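Beta-hydroxyacid dehydrogenase, 3-hydroxyisobutyrate dehydrogenase (Saccharomonospora xinjiangensis XJ-54, PDB 6GRL) is an S-selective imine reductase linked to reductive amination, which probably uses NADPH as the hydride donor for reducing C=N bonds. Local coordinates at residues A[24-29]-A[92-97]; A[38-43]-A[62-67]; A[129-134]-A[177-182]; A[205-208]-A[213-216]; A[264-267]-A[271-274]. One frame throughout, in Å; residues are numbered along the deposited sequence.

Interaction 1. Residues A[24-29]-A[92-97]; sequences TVLGLG and EVLGSV
Leu26 on strand 23-26 reaches the last turn of helix 87-95 with a single methyl group: CD1 lies 4.1 Å from CG1 of Val93 and 4.3 Å from CD2 of Leu94. The leucine and Val93 both set out towards each other, and their side chains meet at a slant. Leu94 starts off to one side of the contact and only its CD2 methyl turns in to the same leucine carbon. In Leu26, CG stands anti to the carbonyl carbon (chi1 -58°) and CD1 continues the extended chain, which carries this methyl out from the strand to the helix. Val93 has CG1 anti to its own backbone N, and that branch does the touching. No hydrogen bond crosses; the contact is purely apolar, with Trp49 of the adjacent strand and Pro70 and Ala73 of helix 70-74 closing in around it. This is helix-on-sheet packing in a Rossmann-type nucleotide-binding domain, where strand 23-26 runs straight into a glycine-rich turn. Gly27 and Gly29 fit the first two glycines of a GxGxxG pattern, consistent with a dinucleotide-binding loop; with phi 111° and psi 118°, a side chain at Gly27 would collide with the carbonyl O of Leu26. Beyond the turn, Gly29 is the N-cap residue of helix 30-41, while Leu28 N is held by the side-chain oxygen OD1 of Asn50. On the other segment, Ser96 N bonds back to Val93 O at 3.1 Å as the helix ends.

Interaction 2. Residues A[38-43]-A[62-67]; sequences AFVERG and AGASAA
Val40 of helix 30-41 supplies the whole of the helix's side of this contact, one methyl for each part of the opposite chain. The apolar contacts are CG2 against CB of Ala64 at 3.7 Å and CG1 against CB of Ala62 at 4.3 Å. Backbone contacts complete the set: CG1 rests 3.3 Å from the carbonyl O of Ala62 and 4.1 Å from CA of Gly63. With CG1 anti to the backbone N (chi1 168°), the two branches straddle the bend at Gly63. No hydrogen bond joins the segments. Cutting Val40 back to an alanine removes both methyls and would probably open a gap beside Ala64 and the Gly63 turn. Gly63, at positive phi, closes helix 57-62 in a Schellman motif, and a CB there would come tight against Val40 CG1. Gly43 ends helix 30-41 in the same way. The contact thus joins the C-terminal ends of two Rossmann-domain helices, just before strand 65-66 pairs with strand 46-49, whose Thr46 also touches Val40.

Interaction 3. Residues A[129-134]-A[177-182]; sequences AEYLDG and EDAGLA
The Tyr131 ring meets the 177-182 segment at its edge: CB of Ala179 lies near the ring plane, 4.5 Å from CD2. Its hydroxyl donates a 2.6 Å bond to OD2 of Asp133, on the anti lone pair of that oxygen, and Asn108 and Asn120 also bond to it. CG of Asp133 anti to the backbone N (chi1 -159°) turns the carboxylate to this hydroxyl and to a water, which donates to OD1 at 2.6 Å; Lys135 forms a salt bridge with OD1. The same water donates to the carbonyl O of Ala179 at 2.7 Å, bridging strand 130-137 to the turn before helix 181-209. CB of Asp133, placed by the backbone, lies 3.5 Å from Ala179 O. Further along, the methyl of Ala182 packs on the carbonyl O of Asp133 at 3.6 Å. Asp178 forms a type I turn with Leu181, and its OD1 caps Gly180 N at 3.1 Å, met from above the carboxylate plane; Arg118 pairs with that same oxygen. With an alanine in place of Asp133, the Tyr131 hydroxyl is likely to lose the acceptor for its proton, Lys135 its charge partner and the water one of its two links, breaking the bridge to Ala179. The contact lies where the nucleotide-binding domain hands over to the long helix leading into the C-terminal domain. A carboxylate and a water join the segments where no direct hydrogen bond does.

Interaction 4. Residues A[205-208]-A[213-216]; sequences SVVH and EVEA
CG1 of Val214 is the one atom through which the second segment meets the first: it lies 4.0 Å from CB of His208 and 4.2 Å from CG2 of Val207. It also sits at the edge of the His208 imidazole, near the ring plane, so the ring is approached from its rim and neither face is stacked on by this valine. His208 has CG anti to its backbone N (chi1 -175°), which swings the ring alongside the methyl. In Val214 it is CG1 that stands anti to the carbonyl carbon (chi1 -70°) and reaches across, while CG2 occupies the place between the backbone N and the carbonyl carbon. The contact is apolar, with no hydrogen bond between the segments. It lies at the corner where helix 181-209 passes through a short loop into helix 214-225 in the all-helical C-terminal domain. Val212 of that loop also touches Val207. The start of the second helix is set by Glu213 at the N-cap position. Its OE1 accepts from Ala216 N at 2.7 Å, on the syn side but 33° out of the carboxylate plane, and OE2 takes a weak bond from Glu215 N at 3.1 Å. The negative carboxylate at this helix start would be expected to interact favourably with the helix dipole. On the first helix, Val206 faces other neighbours, among them Leu268 and Val270 of the loop after helix 251-267.

Interaction 5. Residues A[264-267]-A[271-274]; sequences HRES and EAVR
Arg265 leaves helix 251-267 towards Glu271 and Ala272, and its CG, CD, NE and NH1 each meet the 271-274 segment. CB packs on Val206 of helix 181-209. CG, set between the backbone N and the carbonyl carbon (chi1 64°), comes 3.9 Å from CB of Ala272. CD follows at 3.7 Å from the same methyl. At chi3 the chain bends, bringing NE to the carbonyl O of Glu271 in a short, nearly straight hydrogen bond of 2.6 Å with an N-H...O angle of 170°; the oxygen lies in the guanidinium plane and NE in the carbonyl plane. NH1 makes a weaker bond of 3.2 Å to this same oxygen, so two N-H groups of one arginine share it. This ties the end of helix 251-267 to the start of helix 273-287 across a tight interhelical loop of the all-helical C-terminal domain. NH1 also forms a salt bridge of 3.0 Å with OE2 of Glu271, but the bond is weak in angle, with the two flat groups turned 89° apart. Glu271 bends back at chi2, and its other oxygen OE1 accepts from Val273 N at 3.0 Å, from above the carboxylate plane, at the N-terminal start of the second helix. Ala272, the N-cap residue, is flanked on another side by Glu266, whose OE2 lies 3.8 Å from its CB while pairing with Arg276.

How the interactions relate
Interactions 1 and 3 are buried and both reach the Rossmann sheet, yet the first is wholly apolar while the second relies on a water and a carboxylate. Interaction 2 is nested within the chain loop closed by interaction 1 and touches it through Val25 and Phe39; it is more exposed and its chemistry is again aliphatic. Interactions 4 and 5 lie in the helical C-terminal domain, about 15 Å apart between centres, and meet where Val206 packs on His264 and Arg265. Interaction 4 is a surface contact, whereas partly buried interaction 5 is held by charge and hydrogen bonds. Helix 181-209 links interaction 3 to interaction 4, about 44 Å away between centres.

Interaction 1. Residues A[24-29]-A[92-97]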
loop_
_atom_site.group_PDB
_atom_site.type_symbol
_atom_site.label_atom_id
_atom_site.label_comp_id
_atom_site.label_asym_id
_atom_site.label_seq_id
_atom_site.Cartn_x
_atom_site.Cartn_y
_atom_site.Cartn_z
ATOM N N THR A 24 20.876 10.746 1.008
ATOM C CA THR A 24 20.188 12.001 1.273
ATOM C C THR A 24 18.716 11.702 1.523
ATOM O O THR A 24 18.103 10.938 0.769
ATOM C CB THR A 24 20.340 12.976 0.105
ATOM O OG1 THR A 24 21.690 13.448 0.050
ATOM C CG2 THR A 24 19.395 14.165 0.267
ATOM N N VAL A 25 18.158 12.285 2.582
ATOM C CA VAL A 25 16.740 12.153 2.901
ATOM C C VAL A 25 16.109 13.535 2.818
ATOM O O VAL A 25 16.512 14.452 3.544
ATOM C CB VAL A 25 16.512 11.534 4.289
ATOM C CG1 VAL A 25 15.022 11.453 4.591
ATOM C CG2 VAL A 25 17.147 10.156 4.365
ATOM N N LEU A 26 15.122 13.682 1.935
ATOM C CA LEU A 26 14.353 14.916 1.808
ATOM C C LEU A 26 13.016 14.722 2.512
ATOM O O LEU A 26 12.184 13.923 2.071
ATOM C CB LEU A 26 14.140 15.282 0.341
ATOM C CG LEU A 26 15.383 15.476 -0.521
ATOM C CD1 LEU A 26 14.982 15.810 -1.948
ATOM C CD2 LEU A 26 16.266 16.568 0.062
ATOM N N GLY A 27 12.810 15.459 3.599
ATOM C CA GLY A 27 11.580 15.363 4.358
ATOM C C GLY A 27 11.790 14.731 5.715
ATOM O O GLY A 27 12.204 13.572 5.810
ATOM N N LEU A 28 11.509 15.481 6.777
ATOM C CA LEU A 28 11.738 15.016 8.138
ATOM C C LEU A 28 10.463 15.075 8.966
ATOM O O LEU A 28 10.471 15.488 10.129
ATOM C CB LEU A 28 12.856 15.813 8.802
ATOM C CG LEU A 28 14.246 15.543 8.223
ATOM C CD1 LEU A 28 15.289 16.349 8.968
ATOM C CD2 LEU A 28 14.583 14.055 8.262
ATOM N N GLY A 29 9.348 14.655 8.377
ATOM C CA GLY A 29 8.175 14.337 9.153
ATOM C C GLY A 29 8.440 13.103 10.002
ATOM O O GLY A 29 9.568 12.630 10.139
ATOM N N GLU A 92 6.950 20.378 -5.357
ATOM C CA GLU A 92 7.517 21.658 -4.947
ATOM C C GLU A 92 8.991 21.525 -4.584
ATOM O O GLU A 92 9.804 22.385 -4.944
ATOM C CB GLU A 92 6.725 22.227 -3.771
ATOM C CG GLU A 92 7.180 23.608 -3.330
ATOM C CD GLU A 92 6.291 24.198 -2.255
ATOM O OE1 GLU A 92 5.330 23.518 -1.836
ATOM O OE2 GLU A 92 6.551 25.342 -1.828
ATOM N N VAL A 93 9.357 20.455 -3.876
ATOM C CA VAL A 93 10.737 20.299 -3.425
ATOM C C VAL A 93 11.649 19.962 -4.599
ATOM O O VAL A 93 12.700 20.587 -4.789
ATOM C CB VAL A 93 10.822 19.235 -2.316
ATOM C CG1 VAL A 93 12.274 18.887 -2.018
ATOM C CG2 VAL A 93 10.123 19.731 -1.061
ATOM N N LEU A 94 11.265 18.970 -5.403
ATOM C CA LEU A 94 12.094 18.597 -6.544
ATOM C C LEU A 94 12.119 19.690 -7.604
ATOM O O LEU A 94 13.103 19.811 -8.344
ATOM C CB LEU A 94 11.604 17.280 -7.144
ATOM C CG LEU A 94 11.840 16.047 -6.269
ATOM C CD1 LEU A 94 11.399 14.789 -6.989
ATOM C CD2 LEU A 94 13.300 15.952 -5.855
ATOM N N GLY A 95 11.058 20.495 -7.694
ATOM C CA GLY A 95 11.058 21.620 -8.613
ATOM C C GLY A 95 12.041 22.709 -8.246
ATOM O O GLY A 95 12.455 23.477 -9.122
ATOM N N SER A 96 12.424 22.794 -6.974
ATOM C CA SER A 96 13.398 23.773 -6.510
ATOM C C SER A 96 14.836 23.326 -6.730
ATOM O O SER A 96 15.760 24.074 -6.390
ATOM C CB SER A 96 13.174 24.069 -5.025
ATOM O OG SER A 96 13.385 22.907 -4.239
ATOM N N VAL A 97 15.047 22.136 -7.282
ATOM C CA VAL A 97 16.390 21.612 -7.499
ATOM C C VAL A 97 16.958 22.228 -8.771
ATOM O O VAL A 97 16.349 22.138 -9.842
ATOM C CB VAL A 97 16.377 20.080 -7.583
ATOM C CG1 VAL A 97 17.764 19.551 -7.913
ATOM C CG2 VAL A 97 15.868 19.482 -6.280
#

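Interaction 2. Residues A[38-43]-A[62-67]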
loop_
_atom_site.group_PDB
_atom_site.type_symbol
_atom_site.label_atom_id
_atom_site.label_comp_id
_atom_site.label_asym_id
_atom_site.label_seq_id
_atom_site.Cartn_x
_atom_site.Cartn_y
_atom_site.Cartn_z
ATOM N N ALA A 38 17.146 5.443 10.596
ATOM C CA ALA A 38 17.561 4.088 10.252
ATOM C C ALA A 38 18.847 4.095 9.436
ATOM O O ALA A 38 19.734 3.261 9.655
ATOM C CB ALA A 38 16.445 3.373 9.492
ATOM N N PHE A 39 18.971 5.035 8.497
ATOM C CA PHE A 39 20.189 5.119 7.696
ATOM C C PHE A 39 21.373 5.578 8.539
ATOM O O PHE A 39 22.485 5.060 8.388
ATOM C CB PHE A 39 19.971 6.055 6.507
ATOM C CG PHE A 39 19.118 5.462 5.419
ATOM C CD1 PHE A 39 19.246 4.129 5.066
ATOM C CD2 PHE A 39 18.184 6.240 4.753
ATOM C CE1 PHE A 39 18.464 3.582 4.065
ATOM C CE2 PHE A 39 17.396 5.698 3.750
ATOM C CZ PHE A 39 17.538 4.368 3.407
ATOM N N VAL A 40 21.152 6.542 9.438
ATOM C CA VAL A 40 22.228 7.013 10.309
ATOM C C VAL A 40 22.753 5.870 11.169
ATOM O O VAL A 40 23.967 5.674 11.301
ATOM C CB VAL A 40 21.743 8.190 11.176
ATOM C CG1 VAL A 40 22.745 8.485 12.282
ATOM C CG2 VAL A 40 21.512 9.425 10.321
ATOM N N GLU A 41 21.841 5.091 11.755
ATOM C CA GLU A 41 22.234 3.998 12.636
ATOM C C GLU A 41 22.951 2.877 11.894
ATOM O O GLU A 41 23.655 2.084 12.529
ATOM C CB GLU A 41 21.006 3.444 13.360
ATOM C CG GLU A 41 20.328 4.450 14.279
ATOM C CD GLU A 41 18.977 3.975 14.778
ATOM O OE1 GLU A 41 18.566 2.852 14.419
ATOM O OE2 GLU A 41 18.320 4.733 15.523
ATOM N N ARG A 42 22.787 2.789 10.576
ATOM C CA ARG A 42 23.454 1.771 9.775
ATOM C C ARG A 42 24.795 2.240 9.221
ATOM O O ARG A 42 25.388 1.540 8.394
ATOM C CB ARG A 42 22.544 1.321 8.628
ATOM C CG ARG A 42 21.339 0.504 9.072
ATOM C CD ARG A 42 21.749 -0.666 9.953
ATOM N NE ARG A 42 22.175 -1.822 9.170
ATOM C CZ ARG A 42 21.350 -2.747 8.690
ATOM N NH1 ARG A 42 20.046 -2.656 8.910
ATOM N NH2 ARG A 42 21.829 -3.765 7.987
ATOM N N GLY A 43 25.280 3.402 9.654
ATOM C CA GLY A 43 26.582 3.886 9.249
ATOM C C GLY A 43 26.617 4.719 7.987
ATOM O O GLY A 43 27.706 5.141 7.577
ATOM N N ALA A 62 21.975 12.812 16.124
ATOM C CA ALA A 62 22.151 11.372 15.982
ATOM C C ALA A 62 23.324 11.014 15.080
ATOM O O ALA A 62 23.780 9.865 15.105
ATOM C CB ALA A 62 20.869 10.735 15.445
ATOM N N GLY A 63 23.819 11.958 14.282
ATOM C CA GLY A 63 24.971 11.693 13.443
ATOM C C GLY A 63 24.813 12.124 11.999
ATOM O O GLY A 63 25.745 11.983 11.201
ATOM N N ALA A 64 23.644 12.649 11.646
ATOM C CA ALA A 64 23.413 13.106 10.287
ATOM C C ALA A 64 23.992 14.505 10.084
ATOM O O ALA A 64 24.387 15.193 11.030
ATOM C CB ALA A 64 21.919 13.098 9.962
ATOM N N SER A 65 24.048 14.919 8.823
ATOM C CA SER A 65 24.412 16.275 8.447
ATOM C C SER A 65 23.206 16.958 7.820
ATOM O O SER A 65 22.434 16.327 7.093
ATOM C CB SER A 65 25.588 16.285 7.467
ATOM O OG SER A 65 26.768 15.796 8.080
ATOM N N ALA A 66 23.037 18.241 8.107
ATOM C CA ALA A 66 21.909 18.993 7.585
ATOM C C ALA A 66 22.317 19.773 6.342
ATOM O O ALA A 66 23.494 20.071 6.119
ATOM C CB ALA A 66 21.345 19.941 8.645
ATOM N N ALA A 67 21.320 20.089 5.521
ATOM C CA ALA A 67 21.500 20.900 4.327
ATOM C C ALA A 67 20.475 22.021 4.336
ATOM O O ALA A 67 19.339 21.829 4.779
ATOM C CB ALA A 67 21.361 20.060 3.053
#

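Interaction 3. Residues A[129-134]-A[177-182]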
loop_
_atom_site.group_PDB
_atom_site.type_symbol
_atom_site.label_atom_id
_atom_site.label_comp_id
_atom_site.label_asym_id
_atom_site.label_seq_id
_atom_site.Cartn_x
_atom_site.Cartn_y
_atom_site.Cartn_z
ATOM N N ALA A 129 18.498 10.430 -14.089
ATOM C CA ALA A 129 18.452 9.724 -12.820
ATOM C C ALA A 129 17.562 8.494 -12.936
ATOM O O ALA A 129 16.576 8.487 -13.679
ATOM C CB ALA A 129 17.931 10.631 -11.699
ATOM N N GLU A 130 17.932 7.447 -12.203
ATOM C CA GLU A 130 17.067 6.292 -12.040
ATOM C C GLU A 130 16.021 6.580 -10.968
ATOM O O GLU A 130 16.215 7.419 -10.084
ATOM C CB GLU A 130 17.884 5.054 -11.674
ATOM C CG GLU A 130 18.669 4.469 -12.837
ATOM C CD GLU A 130 19.672 3.422 -12.397
ATOM O OE1 GLU A 130 20.036 3.411 -11.203
ATOM O OE2 GLU A 130 20.091 2.606 -13.244
ATOM N N TYR A 131 14.893 5.878 -11.055
ATOM C CA TYR A 131 13.763 6.169 -10.184
ATOM C C TYR A 131 13.144 4.883 -9.664
ATOM O O TYR A 131 12.877 3.957 -10.437
ATOM C CB TYR A 131 12.702 6.999 -10.915
ATOM C CG TYR A 131 11.503 7.342 -10.061
ATOM C CD1 TYR A 131 11.551 8.395 -9.154
ATOM C CD2 TYR A 131 10.325 6.612 -10.158
ATOM C CE1 TYR A 131 10.460 8.709 -8.368
ATOM C CE2 TYR A 131 9.227 6.922 -9.378
ATOM C CZ TYR A 131 9.303 7.969 -8.483
ATOM O OH TYR A 131 8.213 8.282 -7.708
ATOM N N LEU A 132 12.917 4.836 -8.354
ATOM C CA LEU A 132 12.151 3.772 -7.725
ATOM C C LEU A 132 11.037 4.406 -6.911
ATOM O O LEU A 132 11.273 5.371 -6.175
ATOM C CB LEU A 132 13.030 2.893 -6.827
ATOM C CG LEU A 132 14.032 1.967 -7.512
ATOM C CD1 LEU A 132 14.984 1.372 -6.486
ATOM C CD2 LEU A 132 13.312 0.868 -8.278
ATOM N N ASP A 133 9.827 3.877 -7.052
ATOM C CA ASP A 133 8.697 4.316 -6.250
ATOM C C ASP A 133 8.439 3.288 -5.159
ATOM O O ASP A 133 8.356 2.087 -5.440
ATOM C CB ASP A 133 7.446 4.509 -7.105
ATOM C CG ASP A 133 6.431 5.412 -6.441
ATOM O OD1 ASP A 133 5.430 4.896 -5.899
ATOM O OD2 ASP A 133 6.644 6.641 -6.447
ATOM N N GLY A 134 8.323 3.761 -3.926
ATOM C CA GLY A 134 8.091 2.883 -2.798
ATOM C C GLY A 134 6.893 3.327 -1.982
ATOM O O GLY A 134 6.575 4.511 -1.899
ATOM N N GLU A 177 8.268 -3.431 -13.435
ATOM C CA GLU A 177 8.932 -2.305 -14.083
ATOM C C GLU A 177 8.050 -1.064 -14.117
ATOM O O GLU A 177 8.563 0.059 -14.032
ATOM C CB GLU A 177 9.348 -2.689 -15.502
ATOM C CG GLU A 177 10.277 -3.888 -15.580
ATOM C CD GLU A 177 11.738 -3.493 -15.532
ATOM O OE1 GLU A 177 12.026 -2.279 -15.551
ATOM O OE2 GLU A 177 12.598 -4.398 -15.483
ATOM N N ASP A 178 6.740 -1.241 -14.263
ATOM C CA ASP A 178 5.811 -0.118 -14.243
ATOM C C ASP A 178 5.959 0.649 -12.936
ATOM O O ASP A 178 5.675 0.115 -11.859
ATOM C CB ASP A 178 4.380 -0.632 -14.420
ATOM C CG ASP A 178 3.340 0.481 -14.448
ATOM O OD1 ASP A 178 3.700 1.673 -14.355
ATOM O OD2 ASP A 178 2.140 0.151 -14.564
ATOM N N ALA A 179 6.406 1.901 -13.036
ATOM C CA ALA A 179 6.711 2.688 -11.847
ATOM C C ALA A 179 5.500 2.890 -10.946
ATOM O O ALA A 179 5.673 3.144 -9.750
ATOM C CB ALA A 179 7.288 4.046 -12.246
ATOM N N GLY A 180 4.289 2.776 -11.481
ATOM C CA GLY A 180 3.094 2.961 -10.685
ATOM C C GLY A 180 2.586 1.741 -9.952
ATOM O O GLY A 180 1.570 1.838 -9.255
ATOM N N LEU A 181 3.263 0.595 -10.064
ATOM C CA LEU A 181 2.718 -0.643 -9.509
ATOM C C LEU A 181 2.710 -0.641 -7.985
ATOM O O LEU A 181 1.801 -1.221 -7.377
ATOM C CB LEU A 181 3.504 -1.845 -10.029
ATOM C CG LEU A 181 3.184 -2.257 -11.466
ATOM C CD1 LEU A 181 4.099 -3.381 -11.926
ATOM C CD2 LEU A 181 1.724 -2.656 -11.600
ATOM N N ALA A 182 3.706 -0.020 -7.349
ATOM C CA ALA A 182 3.703 0.055 -5.891
ATOM C C ALA A 182 2.529 0.886 -5.393
ATOM O O ALA A 182 1.909 0.556 -4.374
ATOM C CB ALA A 182 5.026 0.631 -5.385
HETATM O O HOH W 1 4.135 3.353 -7.519
#

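Interaction 4. Residues A[205-208]-A[213-216]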
loop_
_atom_site.group_PDB
_atom_site.type_symbol
_atom_site.label_atom_id
_atom_site.label_comp_id
_atom_site.label_asym_id
_atom_site.label_seq_id
_atom_site.Cartn_x
_atom_site.Cartn_y
_atom_site.Cartn_z
ATOM N N SER A 205 -24.448 -3.280 12.807
ATOM C CA SER A 205 -25.786 -2.699 12.805
ATOM C C SER A 205 -26.857 -3.783 12.846
ATOM O O SER A 205 -27.889 -3.622 13.510
ATOM C CB SER A 205 -25.975 -1.812 11.574
ATOM O OG SER A 205 -25.068 -0.724 11.581
ATOM N N VAL A 206 -26.627 -4.896 12.149
ATOM C CA VAL A 206 -27.610 -5.977 12.129
ATOM C C VAL A 206 -27.765 -6.583 13.519
ATOM O O VAL A 206 -28.884 -6.744 14.021
ATOM C CB VAL A 206 -27.220 -7.044 11.092
ATOM C CG1 VAL A 206 -28.103 -8.274 11.244
ATOM C CG2 VAL A 206 -27.328 -6.484 9.683
ATOM N N VAL A 207 -26.647 -6.926 14.164
ATOM C CA VAL A 207 -26.737 -7.607 15.453
ATOM C C VAL A 207 -27.203 -6.652 16.543
ATOM O O VAL A 207 -27.830 -7.079 17.520
ATOM C CB VAL A 207 -25.395 -8.268 15.819
ATOM C CG1 VAL A 207 -24.971 -9.233 14.732
ATOM C CG2 VAL A 207 -24.318 -7.221 16.061
ATOM N N HIS A 208 -26.916 -5.356 16.404
ATOM C CA HIS A 208 -27.386 -4.395 17.396
ATOM C C HIS A 208 -28.904 -4.282 17.372
ATOM O O HIS A 208 -29.542 -4.186 18.427
ATOM C CB HIS A 208 -26.740 -3.030 17.163
ATOM C CG HIS A 208 -27.076 -2.020 18.215
ATOM N ND1 HIS A 208 -28.122 -1.132 18.088
ATOM C CD2 HIS A 208 -26.512 -1.768 19.419
ATOM C CE1 HIS A 208 -28.183 -0.369 19.165
ATOM N NE2 HIS A 208 -27.217 -0.735 19.989
ATOM N N GLU A 213 -24.799 -7.794 21.980
ATOM C CA GLU A 213 -23.718 -6.908 22.391
ATOM C C GLU A 213 -22.665 -6.853 21.290
ATOM O O GLU A 213 -22.156 -7.892 20.858
ATOM C CB GLU A 213 -23.110 -7.390 23.705
ATOM C CG GLU A 213 -22.464 -6.284 24.517
ATOM C CD GLU A 213 -20.998 -6.105 24.189
ATOM O OE1 GLU A 213 -20.299 -7.126 24.016
ATOM O OE2 GLU A 213 -20.547 -4.944 24.092
ATOM N N VAL A 214 -22.337 -5.641 20.838
ATOM C CA VAL A 214 -21.497 -5.501 19.653
ATOM C C VAL A 214 -20.037 -5.808 19.961
ATOM O O VAL A 214 -19.311 -6.321 19.099
ATOM C CB VAL A 214 -21.662 -4.094 19.049
ATOM C CG1 VAL A 214 -23.042 -3.947 18.430
ATOM C CG2 VAL A 214 -21.431 -3.027 20.109
ATOM N N GLU A 215 -19.576 -5.508 21.178
ATOM C CA GLU A 215 -18.163 -5.704 21.497
ATOM C C GLU A 215 -17.791 -7.182 21.472
ATOM O O GLU A 215 -16.775 -7.566 20.881
ATOM C CB GLU A 215 -17.839 -5.089 22.857
ATOM C CG GLU A 215 -16.414 -5.343 23.316
ATOM C CD GLU A 215 -16.087 -4.657 24.626
ATOM O OE1 GLU A 215 -16.920 -3.858 25.108
ATOM O OE2 GLU A 215 -14.996 -4.918 25.173
ATOM N N ALA A 216 -18.602 -8.026 22.112
ATOM C CA ALA A 216 -18.332 -9.460 22.088
ATOM C C ALA A 216 -18.514 -10.034 20.690
ATOM O O ALA A 216 -17.754 -10.913 20.269
ATOM C CB ALA A 216 -19.235 -10.181 23.089
#

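Interaction 5. Residues A[264-267]-A[271-274]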
loop_
_atom_site.group_PDB
_atom_site.type_symbol
_atom_site.label_atom_id
_atom_site.label_comp_id
_atom_site.label_asym_id
_atom_site.label_seq_id
_atom_site.Cartn_x
_atom_site.Cartn_y
_atom_site.Cartn_z
ATOM N N HIS A 264 -33.694 -10.574 6.168
ATOM C CA HIS A 264 -33.529 -10.424 7.611
ATOM C C HIS A 264 -33.040 -9.025 7.975
ATOM O O HIS A 264 -33.623 -8.362 8.840
ATOM C CB HIS A 264 -32.571 -11.489 8.146
ATOM C CG HIS A 264 -32.137 -11.251 9.559
ATOM N ND1 HIS A 264 -30.819 -11.056 9.912
ATOM C CD2 HIS A 264 -32.851 -11.160 10.706
ATOM C CE1 HIS A 264 -30.738 -10.867 11.216
ATOM N NE2 HIS A 264 -31.957 -10.924 11.722
ATOM N N ARG A 265 -31.971 -8.557 7.326
ATOM C CA ARG A 265 -31.421 -7.254 7.688
ATOM C C ARG A 265 -32.372 -6.125 7.307
ATOM O O ARG A 265 -32.482 -5.129 8.031
ATOM C CB ARG A 265 -30.046 -7.054 7.046
ATOM C CG ARG A 265 -30.034 -7.001 5.528
ATOM C CD ARG A 265 -28.637 -7.282 4.995
ATOM N NE ARG A 265 -27.712 -6.177 5.235
ATOM C CZ ARG A 265 -26.479 -6.324 5.713
ATOM N NH1 ARG A 265 -25.702 -5.263 5.892
ATOM N NH2 ARG A 265 -26.025 -7.530 6.020
ATOM N N GLU A 266 -33.084 -6.267 6.186
ATOM C CA GLU A 266 -34.026 -5.226 5.787
ATOM C C GLU A 266 -35.245 -5.192 6.700
ATOM O O GLU A 266 -35.846 -4.127 6.885
ATOM C CB GLU A 266 -34.443 -5.423 4.329
ATOM C CG GLU A 266 -33.377 -4.985 3.335
ATOM C CD GLU A 266 -33.857 -5.015 1.897
ATOM O OE1 GLU A 266 -34.917 -5.619 1.630
ATOM O OE2 GLU A 266 -33.168 -4.429 1.034
ATOM N N SER A 267 -35.619 -6.334 7.284
ATOM C CA SER A 267 -36.693 -6.348 8.271
ATOM C C SER A 267 -36.302 -5.614 9.547
ATOM O O SER A 267 -37.182 -5.245 10.331
ATOM C CB SER A 267 -37.095 -7.786 8.600
ATOM O OG SER A 267 -36.102 -8.431 9.379
ATOM N N GLU A 271 -29.288 -1.385 6.058
ATOM C CA GLU A 271 -28.955 -1.364 4.641
ATOM C C GLU A 271 -28.622 -2.766 4.134
ATOM O O GLU A 271 -28.346 -3.691 4.902
ATOM C CB GLU A 271 -27.768 -0.436 4.386
ATOM C CG GLU A 271 -26.449 -0.984 4.918
ATOM C CD GLU A 271 -25.662 -1.749 3.870
ATOM O OE1 GLU A 271 -25.543 -1.254 2.730
ATOM O OE2 GLU A 271 -25.183 -2.860 4.184
ATOM N N ALA A 272 -28.625 -2.905 2.808
ATOM C CA ALA A 272 -28.311 -4.179 2.172
ATOM C C ALA A 272 -27.753 -3.945 0.774
ATOM O O ALA A 272 -28.085 -4.666 -0.173
ATOM C CB ALA A 272 -29.538 -5.092 2.115
ATOM N N VAL A 273 -26.891 -2.936 0.632
ATOM C CA VAL A 273 -26.402 -2.551 -0.690
ATOM C C VAL A 273 -25.531 -3.653 -1.284
ATOM O O VAL A 273 -25.738 -4.079 -2.427
ATOM C CB VAL A 273 -25.647 -1.212 -0.614
ATOM C CG1 VAL A 273 -24.897 -0.950 -1.912
ATOM C CG2 VAL A 273 -26.617 -0.079 -0.317
ATOM N N ARG A 274 -24.542 -4.129 -0.524
ATOM C CA ARG A 274 -23.659 -5.169 -1.046
ATOM C C ARG A 274 -24.370 -6.514 -1.128
ATOM O O ARG A 274 -24.127 -7.294 -2.056
ATOM C CB ARG A 274 -22.402 -5.283 -0.183
ATOM C CG ARG A 274 -21.342 -4.225 -0.463
ATOM C CD ARG A 274 -20.923 -4.189 -1.928
ATOM N NE ARG A 274 -19.577 -3.639 -2.078
ATOM C CZ ARG A 274 -19.165 -2.926 -3.120
ATOM N NH1 ARG A 274 -19.995 -2.660 -4.120
ATOM N NH2 ARG A 274 -17.922 -2.467 -3.158
#